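Local coordinates for beta-n-acetylhexosaminidase (Streptococcus pneumoniae, PDB 2YLA), which probably hydrolyses terminal beta-linked N-acetylglucosamine from N-glycans, acting as the family 20 glycoside hydrolase of the pneumococcal virulence factor StrH, at residues I247-K252 with Y270-T275; G277-I282 with V322-S327; F179-Y184 with P224-D229; K11-D16 with L326-D331. The protein carries 1 engineered substitution. All coordinates share one frame; numbering follows the deposited sequence.

Contact 1. Residues I247-K252 with Y270-T275. With NAG (2-acetamido-2-deoxy-beta-D-glucopyranose), chain E; NAG (2-acetamido-2-deoxy-beta-D-glucopyranose), chain B.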
# COMPACT_ATOMS: atom_id res chain seq x y z
N ILE A 247 3.33 3.31 11.01
CA ILE A 247 3.52 4.55 10.27
C ILE A 247 4.29 4.33 8.98
O ILE A 247 5.47 3.95 8.99
CB ILE A 247 4.20 5.65 11.13
CG1 ILE A 247 3.35 5.98 12.37
CG2 ILE A 247 4.45 6.91 10.31
CD1 ILE A 247 1.93 6.50 12.08
N SER A 248 3.61 4.55 7.86
CA SER A 248 4.23 4.61 6.55
C SER A 248 4.81 6.02 6.38
O SER A 248 4.12 6.94 5.93
CB SER A 248 3.18 4.29 5.47
OG SER A 248 3.68 4.50 4.17
N TYR A 249 6.07 6.19 6.77
CA TYR A 249 6.70 7.51 6.77
C TYR A 249 7.27 7.85 5.40
O TYR A 249 8.12 7.13 4.88
CB TYR A 249 7.80 7.59 7.84
CG TYR A 249 8.14 9.01 8.25
CD1 TYR A 249 8.97 9.80 7.45
CD2 TYR A 249 7.63 9.57 9.42
CE1 TYR A 249 9.28 11.11 7.81
CE2 TYR A 249 7.94 10.87 9.79
CZ TYR A 249 8.77 11.64 8.98
OH TYR A 249 9.08 12.93 9.34
N TRP A 250 6.80 8.95 4.82
CA TRP A 250 7.22 9.33 3.48
C TRP A 250 8.03 10.63 3.41
O TRP A 250 8.92 10.76 2.57
CB TRP A 250 6.03 9.37 2.51
CG TRP A 250 5.14 10.57 2.61
CD1 TRP A 250 4.16 10.78 3.54
CD2 TRP A 250 5.14 11.72 1.76
NE1 TRP A 250 3.56 12.00 3.32
CE2 TRP A 250 4.14 12.59 2.23
CE3 TRP A 250 5.90 12.10 0.64
CZ2 TRP A 250 3.87 13.83 1.63
CZ3 TRP A 250 5.63 13.33 0.04
CH2 TRP A 250 4.62 14.17 0.54
N SER A 251 7.72 11.58 4.30
CA SER A 251 8.37 12.89 4.30
C SER A 251 8.14 13.63 5.61
O SER A 251 7.19 13.36 6.33
CB SER A 251 7.83 13.74 3.14
OG SER A 251 8.34 15.07 3.20
N LYS A 252 9.04 14.57 5.91
CA LYS A 252 8.85 15.47 7.05
C LYS A 252 8.16 16.76 6.60
O LYS A 252 7.85 17.63 7.42
CB LYS A 252 10.18 15.77 7.73
CG LYS A 252 10.05 16.22 9.18
CD LYS A 252 11.40 16.34 9.86
CE LYS A 252 12.12 17.60 9.46
NZ LYS A 252 13.37 17.72 10.22
N TYR A 270 6.28 4.45 17.82
CA TYR A 270 5.88 4.01 16.48
C TYR A 270 6.95 3.22 15.75
O TYR A 270 8.14 3.55 15.82
CB TYR A 270 5.46 5.21 15.62
CG TYR A 270 4.12 5.80 16.00
CD1 TYR A 270 2.94 5.09 15.77
CD2 TYR A 270 4.03 7.06 16.58
CE1 TYR A 270 1.71 5.62 16.12
CE2 TYR A 270 2.80 7.60 16.93
CZ TYR A 270 1.64 6.88 16.69
OH TYR A 270 0.42 7.41 17.03
N LYS A 271 6.52 2.17 15.07
CA LYS A 271 7.36 1.43 14.14
C LYS A 271 7.05 1.91 12.71
O LYS A 271 5.93 2.32 12.42
CB LYS A 271 7.18 -0.09 14.30
CG LYS A 271 5.77 -0.67 14.00
CD LYS A 271 4.81 -0.59 15.20
CE LYS A 271 3.86 0.60 15.08
NZ LYS A 271 3.38 1.10 16.40
N PHE A 272 8.06 1.87 11.84
CA PHE A 272 7.94 2.46 10.51
C PHE A 272 7.91 1.47 9.37
O PHE A 272 8.58 0.44 9.41
CB PHE A 272 9.09 3.44 10.26
CG PHE A 272 9.07 4.66 11.13
CD1 PHE A 272 8.01 5.56 11.07
CD2 PHE A 272 10.12 4.91 12.00
CE1 PHE A 272 8.00 6.68 11.88
CE2 PHE A 272 10.12 6.04 12.81
CZ PHE A 272 9.05 6.93 12.75
N LEU A 273 7.13 1.79 8.34
CA LEU A 273 7.34 1.22 7.02
C LEU A 273 7.99 2.33 6.21
O LEU A 273 7.34 3.32 5.87
CB LEU A 273 6.02 0.78 6.38
CG LEU A 273 6.12 0.12 4.99
CD1 LEU A 273 6.88 -1.20 5.04
CD2 LEU A 273 4.74 -0.09 4.39
N ASN A 274 9.28 2.16 5.94
CA ASN A 274 10.07 3.17 5.24
C ASN A 274 9.56 3.42 3.82
O ASN A 274 9.88 2.67 2.89
CB ASN A 274 11.56 2.78 5.25
CG ASN A 274 12.48 3.92 4.83
OD1 ASN A 274 12.06 5.07 4.73
ND2 ASN A 274 13.74 3.59 4.60
N THR A 275 8.75 4.46 3.69
CA THR A 275 8.12 4.81 2.42
C THR A 275 8.75 6.09 1.88
O THR A 275 8.07 7.03 1.45
CB THR A 275 6.59 4.95 2.61
OG1 THR A 275 6.09 3.78 3.27
CG2 THR A 275 5.86 5.10 1.28
C1 NAG E . 2.47 13.07 -2.22
C2 NAG E . 1.14 12.34 -1.93
C3 NAG E . 0.64 11.39 -3.02
C4 NAG E . 1.33 11.65 -4.35
C5 NAG E . 2.84 11.52 -4.13
C6 NAG E . 3.61 11.66 -5.44
C7 NAG E . 1.84 10.63 -0.22
C8 NAG E . 1.56 10.16 1.18
N2 NAG E . 1.11 11.67 -0.63
O3 NAG E . -0.76 11.53 -3.18
O4 NAG E . 0.87 10.74 -5.31
O5 NAG E . 3.32 12.50 -3.22
O6 NAG E . 3.59 13.00 -5.89
O7 NAG E . 2.70 10.05 -0.89
C1 NAG B . 8.13 15.49 -2.66
C2 NAG B . 8.95 14.67 -1.65
C3 NAG B . 10.00 13.87 -2.42
C4 NAG B . 9.37 13.08 -3.58
C5 NAG B . 8.35 13.90 -4.38
C6 NAG B . 7.54 13.02 -5.33
C7 NAG B . 10.58 16.16 -0.31
C8 NAG B . 11.70 16.17 -1.32
N2 NAG B . 9.44 15.49 -0.53
O3 NAG B . 10.68 12.99 -1.55
O4 NAG B . 10.40 12.63 -4.43
O5 NAG B . 7.46 14.59 -3.53
O6 NAG B . 6.39 13.71 -5.75
O7 NAG B . 10.75 16.78 0.74
O HOH W 1 10.65 7.70 5.15
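I247 fills the angle between Y270 and F272. Its CB sits 3.8 Å from F272 CD1, and CG2 continues along the same ring to meet both F272 CD1 and CE1. The other branch crosses to Y270: CG1 lies 3.5 Å from Y270 CD1, and the terminal CD1 rests over one face of that ring. With CG1 beside the backbone N (chi1 -60°), the two branches part toward different aromatics. Y249 follows on the same side, its CD2 being 3.8 Å from F272 CE1. S248 faces the other way and gives its OG hydrogen to T275 OG1 at 2.7 Å, while T275 OG1 donates to L273 O. Main-chain bonds run from I247 N to K271 O and from L273 N to I247 O (2.8 Å). Beyond the strand, the W250 indole lies between S251 CB on one face and the acetamido methyl C8 of NAG (chain E) on the other. This is a parallel strand pair from a beta-alpha-beta unit of a TIM barrel, ending at the sugar site.

Contact 2. Residues G277-I282 with V322-S327; sequences GDWYYI and VGSMLS. With NAG (2-acetamido-2-deoxy-beta-D-glucopyranose), chain B; NAG (2-acetamido-2-deoxy-beta-D-glucopyranose), chain E.
Van der Waals packing is led by W279 and L326, whose side chains cross at about a right angle. W279 CB is 3.4 Å from L326 CD1, and the indole then runs back along 322-327 until its far corner reaches S324, with CZ3 3.9 Å from S324 CB. M325 O lies at the edge of the indole, near its plane, beside CE3. Y280 takes the next position: its CB points away from the strand, yet the ring swings back and sets CE1 3.6 Å from S327 CB.

A single main-chain hydrogen bond ties the segments together, from Y281 N to S327 O at 3.1 Å and almost straight (167°). The same carbonyl also receives a CA-H...O contact from Y280.

Sugar contacts form the third group. Y280 OH donates to O7 of NAG (chain E) at 2.9 Å, so the phenol spans from S327 to the acetamido carbonyl. One face of its ring is covered by G277 CA, and G277 O accepts a bond from O4 of NAG (chain B).

Strand 281-282 runs parallel to strand 321-329, with helix 294-303 making the connection between them. Helix 339-351 packs against L326 through L345 and F349 and takes the Y281 hydroxyl on E341, while strand 10-16 pairs with 321-329 on its other edge, with side chains of V12, I13 and S14 against M325, L326 and S327.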
# COMPACT_ATOMS: atom_id res chain seq x y z
N GLY A 277 10.15 9.15 0.19
CA GLY A 277 9.71 9.86 -1.00
C GLY A 277 10.73 9.90 -2.13
O GLY A 277 10.37 10.14 -3.28
N ASP A 278 11.99 9.65 -1.80
CA ASP A 278 13.08 9.59 -2.79
C ASP A 278 12.85 8.52 -3.85
O ASP A 278 13.27 8.68 -5.00
CB ASP A 278 14.41 9.32 -2.11
CG ASP A 278 14.91 10.49 -1.29
OD1 ASP A 278 14.23 11.55 -1.24
OD2 ASP A 278 15.99 10.35 -0.68
N TRP A 279 12.19 7.43 -3.46
CA TRP A 279 11.95 6.29 -4.34
C TRP A 279 10.65 6.43 -5.15
O TRP A 279 10.23 5.49 -5.83
CB TRP A 279 11.92 4.99 -3.52
CG TRP A 279 13.13 4.74 -2.65
CD1 TRP A 279 14.44 4.98 -2.97
CD2 TRP A 279 13.14 4.18 -1.33
NE1 TRP A 279 15.26 4.61 -1.93
CE2 TRP A 279 14.49 4.12 -0.91
CE3 TRP A 279 12.14 3.73 -0.46
CZ2 TRP A 279 14.87 3.63 0.34
CZ3 TRP A 279 12.51 3.24 0.79
CH2 TRP A 279 13.87 3.19 1.18
N TYR A 280 10.03 7.61 -5.07
CA TYR A 280 8.74 7.87 -5.71
C TYR A 280 8.83 8.01 -7.23
O TYR A 280 9.72 8.69 -7.75
CB TYR A 280 8.13 9.16 -5.15
CG TYR A 280 7.32 9.00 -3.88
CD1 TYR A 280 7.48 7.90 -3.05
CD2 TYR A 280 6.41 9.98 -3.50
CE1 TYR A 280 6.74 7.77 -1.88
CE2 TYR A 280 5.67 9.86 -2.34
CZ TYR A 280 5.84 8.75 -1.53
OH TYR A 280 5.11 8.61 -0.38
N TYR A 281 7.89 7.38 -7.92
CA TYR A 281 7.68 7.63 -9.35
C TYR A 281 6.22 7.93 -9.67
O TYR A 281 5.33 7.11 -9.42
CB TYR A 281 8.20 6.48 -10.21
CG TYR A 281 7.91 6.65 -11.70
CD1 TYR A 281 8.24 7.84 -12.36
CD2 TYR A 281 7.32 5.62 -12.44
CE1 TYR A 281 7.97 8.00 -13.72
CE2 TYR A 281 7.05 5.78 -13.80
CZ TYR A 281 7.38 6.97 -14.43
OH TYR A 281 7.12 7.13 -15.77
N ILE A 282 6.00 9.12 -10.23
CA ILE A 282 4.69 9.54 -10.72
C ILE A 282 4.63 9.25 -12.21
O ILE A 282 5.49 9.71 -12.97
CB ILE A 282 4.46 11.06 -10.48
CG1 ILE A 282 4.42 11.38 -8.99
CG2 ILE A 282 3.16 11.53 -11.12
CD1 ILE A 282 5.75 11.79 -8.41
N VAL A 322 10.01 -1.81 10.03
CA VAL A 322 9.62 -3.18 9.72
C VAL A 322 10.04 -3.56 8.30
O VAL A 322 9.92 -4.72 7.90
CB VAL A 322 8.10 -3.43 9.91
CG1 VAL A 322 7.69 -3.17 11.36
CG2 VAL A 322 7.28 -2.59 8.94
N GLY A 323 10.52 -2.57 7.55
CA GLY A 323 10.93 -2.76 6.16
C GLY A 323 10.74 -1.51 5.34
O GLY A 323 10.55 -0.42 5.88
N SER A 324 10.79 -1.66 4.02
CA SER A 324 10.70 -0.52 3.12
C SER A 324 9.63 -0.68 2.05
O SER A 324 9.29 -1.80 1.66
CB SER A 324 12.06 -0.24 2.47
OG SER A 324 12.96 0.31 3.42
N MET A 325 9.10 0.46 1.58
CA MET A 325 8.11 0.49 0.51
C MET A 325 8.53 1.42 -0.64
O MET A 325 8.94 2.56 -0.41
CB MET A 325 6.73 0.88 1.05
CG MET A 325 5.62 0.86 -0.01
SD MET A 325 3.95 0.64 0.63
CE MET A 325 3.61 2.24 1.37
N LEU A 326 8.44 0.91 -1.86
CA LEU A 326 8.68 1.69 -3.07
C LEU A 326 7.33 2.05 -3.69
O LEU A 326 6.50 1.17 -3.92
CB LEU A 326 9.51 0.88 -4.06
CG LEU A 326 10.12 1.59 -5.27
CD1 LEU A 326 11.57 1.91 -5.01
CD2 LEU A 326 10.02 0.69 -6.48
N SER A 327 7.12 3.34 -3.96
CA SER A 327 5.78 3.82 -4.30
C SER A 327 5.64 4.41 -5.70
O SER A 327 6.38 5.32 -6.09
CB SER A 327 5.30 4.82 -3.25
OG SER A 327 5.41 4.27 -1.94
C1 NAG B . 8.13 15.49 -2.66
C2 NAG B . 8.95 14.67 -1.65
C3 NAG B . 10.00 13.87 -2.42
C4 NAG B . 9.37 13.08 -3.58
C5 NAG B . 8.35 13.90 -4.38
C6 NAG B . 7.54 13.02 -5.33
C7 NAG B . 10.58 16.16 -0.31
C8 NAG B . 11.70 16.17 -1.32
N2 NAG B . 9.44 15.49 -0.53
O3 NAG B . 10.68 12.99 -1.55
O4 NAG B . 10.40 12.63 -4.43
O5 NAG B . 7.46 14.59 -3.53
O6 NAG B . 6.39 13.71 -5.75
O7 NAG B . 10.75 16.78 0.74
C1 NAG E . 2.47 13.07 -2.22
C2 NAG E . 1.14 12.34 -1.93
C3 NAG E . 0.64 11.39 -3.02
C4 NAG E . 1.33 11.65 -4.35
C5 NAG E . 2.84 11.52 -4.13
C6 NAG E . 3.61 11.66 -5.44
C7 NAG E . 1.84 10.63 -0.22
C8 NAG E . 1.56 10.16 1.18
N2 NAG E . 1.11 11.67 -0.63
O3 NAG E . -0.76 11.53 -3.18
O4 NAG E . 0.87 10.74 -5.31
O5 NAG E . 3.32 12.50 -3.22
O6 NAG E . 3.59 13.00 -5.89
O7 NAG E . 2.70 10.05 -0.89

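Contact 3. Residues F179-Y184 with P224-D229. Engineered in segment 179-184: Q183 (natural residue Glu). With NAG (2-acetamido-2-deoxy-beta-D-glucopyranose), chain E; MAN (alpha-D-mannopyranose), chain C.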
# COMPACT_ATOMS: atom_id res chain seq x y z
N PHE A 179 -5.29 3.01 6.06
CA PHE A 179 -6.36 3.99 5.93
C PHE A 179 -5.87 5.40 5.58
O PHE A 179 -6.66 6.34 5.47
CB PHE A 179 -7.29 3.99 7.16
CG PHE A 179 -6.58 4.14 8.48
CD1 PHE A 179 -6.29 5.40 8.99
CD2 PHE A 179 -6.23 3.01 9.22
CE1 PHE A 179 -5.65 5.54 10.23
CE2 PHE A 179 -5.59 3.14 10.45
CZ PHE A 179 -5.29 4.41 10.96
N GLY A 180 -4.56 5.54 5.38
CA GLY A 180 -3.96 6.76 4.83
C GLY A 180 -3.89 7.96 5.76
O GLY A 180 -2.92 8.12 6.50
N THR A 181 -4.93 8.79 5.71
CA THR A 181 -5.05 10.05 6.47
C THR A 181 -4.00 11.11 6.12
O THR A 181 -3.62 11.92 6.97
CB THR A 181 -5.14 9.85 8.03
OG1 THR A 181 -3.89 9.37 8.55
CG2 THR A 181 -6.25 8.89 8.41
N ASP A 182 -3.55 11.11 4.87
CA ASP A 182 -2.55 12.07 4.41
C ASP A 182 -3.15 13.35 3.80
O ASP A 182 -4.29 13.34 3.31
CB ASP A 182 -1.60 11.41 3.40
CG ASP A 182 -2.32 10.83 2.19
OD1 ASP A 182 -3.25 10.01 2.39
OD2 ASP A 182 -1.96 11.18 1.05
N GLN A 183 -2.38 14.43 3.86
CA GLN A 183 -2.70 15.71 3.20
C GLN A 183 -4.18 16.13 3.30
O GLN A 183 -4.92 16.08 2.31
CB GLN A 183 -2.23 15.69 1.74
CG GLN A 183 -0.82 15.12 1.58
CD GLN A 183 -0.31 15.17 0.15
OE1 GLN A 183 -0.97 14.70 -0.78
NE2 GLN A 183 0.88 15.74 -0.03
N TYR A 184 -4.60 16.55 4.49
CA TYR A 184 -5.97 17.00 4.74
C TYR A 184 -6.26 18.31 4.01
O TYR A 184 -5.48 19.25 4.09
CB TYR A 184 -6.22 17.17 6.24
CG TYR A 184 -7.68 17.42 6.60
CD1 TYR A 184 -8.21 18.71 6.60
CD2 TYR A 184 -8.52 16.36 6.95
CE1 TYR A 184 -9.54 18.94 6.93
CE2 TYR A 184 -9.85 16.58 7.29
CZ TYR A 184 -10.36 17.87 7.27
OH TYR A 184 -11.68 18.10 7.60
N PRO A 224 -3.36 -1.92 11.69
CA PRO A 224 -3.66 -0.61 11.12
C PRO A 224 -2.40 0.10 10.64
O PRO A 224 -1.38 0.13 11.34
CB PRO A 224 -4.31 0.14 12.29
CG PRO A 224 -3.79 -0.52 13.52
CD PRO A 224 -3.47 -1.94 13.16
N MET A 225 -2.48 0.65 9.44
CA MET A 225 -1.40 1.44 8.85
C MET A 225 -1.96 2.79 8.43
O MET A 225 -3.11 2.90 7.99
CB MET A 225 -0.79 0.69 7.66
CG MET A 225 0.29 1.44 6.88
SD MET A 225 1.17 0.36 5.73
CE MET A 225 1.27 1.41 4.29
N ALA A 226 -1.15 3.83 8.60
CA ALA A 226 -1.49 5.17 8.11
C ALA A 226 -0.22 5.91 7.72
O ALA A 226 0.88 5.55 8.17
CB ALA A 226 -2.25 5.95 9.16
N PHE A 227 -0.36 6.93 6.87
CA PHE A 227 0.76 7.79 6.53
C PHE A 227 1.07 8.72 7.70
O PHE A 227 0.24 8.90 8.59
CB PHE A 227 0.48 8.58 5.24
CG PHE A 227 0.38 7.72 4.01
CD1 PHE A 227 1.44 6.91 3.60
CD2 PHE A 227 -0.79 7.72 3.24
CE1 PHE A 227 1.35 6.11 2.47
CE2 PHE A 227 -0.89 6.92 2.10
CZ PHE A 227 0.18 6.12 1.72
N ASN A 228 2.27 9.30 7.69
CA ASN A 228 2.75 10.06 8.83
C ASN A 228 2.14 11.44 9.03
O ASN A 228 2.04 11.91 10.16
CB ASN A 228 4.28 10.14 8.81
CG ASN A 228 4.82 10.92 7.63
OD1 ASN A 228 5.16 10.34 6.59
ND2 ASN A 228 4.91 12.24 7.77
N ASP A 229 1.73 12.08 7.93
CA ASP A 229 1.32 13.49 7.92
C ASP A 229 0.61 13.99 9.18
O ASP A 229 1.09 14.91 9.85
CB ASP A 229 0.42 13.80 6.71
CG ASP A 229 1.08 13.46 5.38
OD1 ASP A 229 1.51 12.30 5.21
OD2 ASP A 229 1.12 14.35 4.50
C1 NAG E . 2.47 13.07 -2.22
C2 NAG E . 1.14 12.34 -1.93
C3 NAG E . 0.64 11.39 -3.02
C4 NAG E . 1.33 11.65 -4.35
C5 NAG E . 2.84 11.52 -4.13
C6 NAG E . 3.61 11.66 -5.44
C7 NAG E . 1.84 10.63 -0.22
C8 NAG E . 1.56 10.16 1.18
N2 NAG E . 1.11 11.67 -0.63
O3 NAG E . -0.76 11.53 -3.18
O4 NAG E . 0.87 10.74 -5.31
O5 NAG E . 3.32 12.50 -3.22
O6 NAG E . 3.59 13.00 -5.89
O7 NAG E . 2.70 10.05 -0.89
C1 MAN C . 3.73 16.34 -2.62
C2 MAN C . 2.99 15.19 -3.32
C3 MAN C . 2.08 15.77 -4.41
C4 MAN C . 1.14 16.84 -3.86
C5 MAN C . 1.92 17.88 -3.05
C6 MAN C . 0.99 18.85 -2.32
O2 MAN C . 2.19 14.49 -2.38
O3 MAN C . 1.31 14.75 -5.00
O4 MAN C . 0.46 17.46 -4.93
O5 MAN C . 2.77 17.26 -2.10
O6 MAN C . 1.25 20.17 -2.76
O HOH W 2 -1.28 11.11 7.93
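The F179 ring has M225 O over one face, 3.3 Å above its plane, while P224 CB and T181 CG2 come in at the edge. A226 CB approaches the same ring obliquely, 3.6 Å from CE1. On F227, the acetamido methyl C8 of NAG (chain E) sits above the ring centre at a height of 3.8 Å. D182 OD1 lies at the edge of that ring, near CD2, with the carboxylate plane turned 72° from the ring.

Two backbone bonds bind the strands in parallel: F179 N to M225 O, and F227 N to G180 O. The second is held in the carbonyl plane on a lone pair, and G180 O also accepts from T181 OG1 (2.6 Å), so two donors grip it. Where the chains diverge, a water donates to both T181 O and F227 O.

D229 OD2 stands 3.6 Å from CG of the engineered Q183 and has its polar partner in Y257, while D229 OD1 takes the indole N-H of W250. The Q183 chain is extended beyond CG (chi2 -176°), and its NE2 donates to O5 of the mannose and, at 3.0 Å, to its O2, the glycosidic oxygen bound to C1 of NAG (chain E). D182 OD2 faces N2 of NAG (chain E). This is consistent with substrate-assisted family 20 catalysis, D182 beside the acetamido group and the natural Glu as acid/base.

Contact 4. Residues K11-D16 with L326-D331. With NAG (2-acetamido-2-deoxy-beta-D-glucopyranose), chain E; MAN (alpha-D-mannopyranose), chain C.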
# COMPACT_ATOMS: atom_id res chain seq x y z
N LYS A 11 9.52 -5.86 2.10
CA LYS A 11 9.90 -5.22 0.84
C LYS A 11 8.62 -5.07 0.05
O LYS A 11 8.06 -6.05 -0.45
CB LYS A 11 10.90 -6.08 0.07
CG LYS A 11 12.33 -6.09 0.63
CD LYS A 11 12.48 -6.97 1.86
CE LYS A 11 12.04 -8.40 1.60
NZ LYS A 11 12.42 -9.30 2.72
N VAL A 12 8.13 -3.83 -0.04
CA VAL A 12 6.80 -3.58 -0.58
C VAL A 12 6.83 -2.68 -1.81
O VAL A 12 7.56 -1.68 -1.85
CB VAL A 12 5.84 -2.99 0.50
CG1 VAL A 12 4.40 -3.04 0.02
CG2 VAL A 12 5.97 -3.74 1.83
N ILE A 13 6.06 -3.06 -2.83
CA ILE A 13 5.80 -2.20 -3.98
C ILE A 13 4.38 -1.64 -3.88
O ILE A 13 3.41 -2.39 -3.73
CB ILE A 13 6.06 -2.94 -5.34
CG1 ILE A 13 5.68 -2.07 -6.54
CG2 ILE A 13 5.34 -4.29 -5.40
CD1 ILE A 13 6.54 -0.84 -6.72
N SER A 14 4.27 -0.31 -3.94
CA SER A 14 2.98 0.39 -3.84
C SER A 14 2.48 0.88 -5.20
O SER A 14 3.18 1.61 -5.91
CB SER A 14 3.09 1.57 -2.87
OG SER A 14 1.89 2.32 -2.85
N ILE A 15 1.25 0.47 -5.54
CA ILE A 15 0.62 0.82 -6.81
C ILE A 15 -0.59 1.72 -6.58
O ILE A 15 -1.54 1.32 -5.90
CB ILE A 15 0.19 -0.46 -7.60
CG1 ILE A 15 1.35 -1.45 -7.74
CG2 ILE A 15 -0.41 -0.09 -8.96
CD1 ILE A 15 2.58 -0.94 -8.52
N ASP A 16 -0.54 2.92 -7.13
CA ASP A 16 -1.64 3.88 -7.01
C ASP A 16 -2.79 3.48 -7.93
O ASP A 16 -2.93 3.99 -9.04
CB ASP A 16 -1.14 5.30 -7.35
CG ASP A 16 -2.19 6.37 -7.12
OD1 ASP A 16 -3.28 6.09 -6.57
OD2 ASP A 16 -1.92 7.53 -7.50
N LEU A 326 8.44 0.91 -1.86
CA LEU A 326 8.68 1.69 -3.07
C LEU A 326 7.33 2.05 -3.69
O LEU A 326 6.50 1.17 -3.92
CB LEU A 326 9.51 0.88 -4.06
CG LEU A 326 10.12 1.59 -5.27
CD1 LEU A 326 11.57 1.91 -5.01
CD2 LEU A 326 10.02 0.69 -6.48
N SER A 327 7.12 3.34 -3.96
CA SER A 327 5.78 3.82 -4.30
C SER A 327 5.64 4.41 -5.70
O SER A 327 6.38 5.32 -6.09
CB SER A 327 5.30 4.82 -3.25
OG SER A 327 5.41 4.27 -1.94
N ILE A 328 4.68 3.86 -6.45
CA ILE A 328 4.34 4.32 -7.80
C ILE A 328 3.00 5.06 -7.76
O ILE A 328 2.01 4.53 -7.27
CB ILE A 328 4.25 3.13 -8.80
CG1 ILE A 328 5.52 2.25 -8.75
CG2 ILE A 328 3.94 3.62 -10.22
CD1 ILE A 328 6.79 2.90 -9.32
N TRP A 329 2.98 6.29 -8.29
CA TRP A 329 1.81 7.16 -8.18
C TRP A 329 1.24 7.59 -9.52
O TRP A 329 1.97 7.69 -10.51
CB TRP A 329 2.15 8.39 -7.35
CG TRP A 329 2.69 8.07 -6.00
CD1 TRP A 329 4.00 7.98 -5.64
CD2 TRP A 329 1.93 7.77 -4.82
NE1 TRP A 329 4.10 7.66 -4.31
CE2 TRP A 329 2.85 7.52 -3.78
CE3 TRP A 329 0.55 7.69 -4.54
CZ2 TRP A 329 2.45 7.19 -2.49
CZ3 TRP A 329 0.16 7.37 -3.25
CH2 TRP A 329 1.10 7.12 -2.24
N ALA A 330 -0.06 7.87 -9.54
CA ALA A 330 -0.75 8.27 -10.76
C ALA A 330 -1.48 9.61 -10.59
O ALA A 330 -2.68 9.70 -10.83
CB ALA A 330 -1.72 7.18 -11.19
N ASP A 331 -0.73 10.63 -10.20
CA ASP A 331 -1.27 11.98 -9.93
C ASP A 331 -2.04 12.57 -11.12
O ASP A 331 -3.12 13.13 -10.94
CB ASP A 331 -0.16 12.93 -9.48
CG ASP A 331 0.43 12.55 -8.13
OD1 ASP A 331 0.65 11.34 -7.89
OD2 ASP A 331 0.68 13.45 -7.31
C1 NAG E . 2.47 13.07 -2.22
C2 NAG E . 1.14 12.34 -1.93
C3 NAG E . 0.64 11.39 -3.02
C4 NAG E . 1.33 11.65 -4.35
C5 NAG E . 2.84 11.52 -4.13
C6 NAG E . 3.61 11.66 -5.44
C7 NAG E . 1.84 10.63 -0.22
C8 NAG E . 1.56 10.16 1.18
N2 NAG E . 1.11 11.67 -0.63
O3 NAG E . -0.76 11.53 -3.18
O4 NAG E . 0.87 10.74 -5.31
O5 NAG E . 3.32 12.50 -3.22
O6 NAG E . 3.59 13.00 -5.89
O7 NAG E . 2.70 10.05 -0.89
C1 MAN C . 3.73 16.34 -2.62
C2 MAN C . 2.99 15.19 -3.32
C3 MAN C . 2.08 15.77 -4.41
C4 MAN C . 1.14 16.84 -3.86
C5 MAN C . 1.92 17.88 -3.05
C6 MAN C . 0.99 18.85 -2.32
O2 MAN C . 2.19 14.49 -2.38
O3 MAN C . 1.31 14.75 -5.00
O4 MAN C . 0.46 17.46 -4.93
O5 MAN C . 2.77 17.26 -2.10
O6 MAN C . 1.25 20.17 -2.76
O HOH W 3 1.89 4.41 -4.44
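I13 overlaps L326 and I328 with its terminal methyl: CD1 lies 3.8 Å from L326 CD2 and equally near I328 CG1. Having CG1 opposite the backbone N (chi1 176°) sends this branch across to the neighbouring strand. I15 adds a looser touch on I328 from the same side.

The backbones pair as a regular parallel ladder, L326 N to V12 O, S14 N to L326 O (2.7 Å), then I328 N to S14 O. The next rung, D16 N to I328 O, is weak, and there a side chain takes over: D16 OD2 accepts A330 N at 2.8 Å, on its anti side and 21° out of the carboxylate plane. The same oxygen forms a salt bridge with R19, so two partners, A330 N and R19, share it.

D16 OD2 also sits at the edge of W329. The indole has a water above the centre of one face and C5 of NAG (chain E) over the other; that water donates to I328 O and also hydrogen-bonds S14 OG, which also pairs with H43. D331 then holds the sugars, OD1 taking O4 of NAG (chain E) at 2.7 Å and OD2 taking O3 of the mannose.

Strand 41-45 flanks 10-16 on the side away from 321-329. Helix 339-351 covers I13 through M346, L326 through L345 and F349, and I328 through I342, and strand 281-282 lies against I328 and W329.

All four contacts belong to one curled parallel sheet, the barrel of the family 20 catalytic domain. Along the chain, contact 3 closes before contact 1 opens, and contact 1 before contact 2; contact 4 pairs strand 10-16 with the late strand 321-329 and so closes the barrel, enclosing contacts 1 and 3 in sequence. Contacts 2 and 4 share L326 and S327, with centres about 7 Å apart. Centre to centre, contact 1 lies about 10 Å from contact 2 and from contact 3, and contacts 2 and 3 are about 15 Å apart, as are contacts 3 and 4. Each reaches NAG (chain E), so distant sequence segments converge on one sugar at the barrel's strand ends.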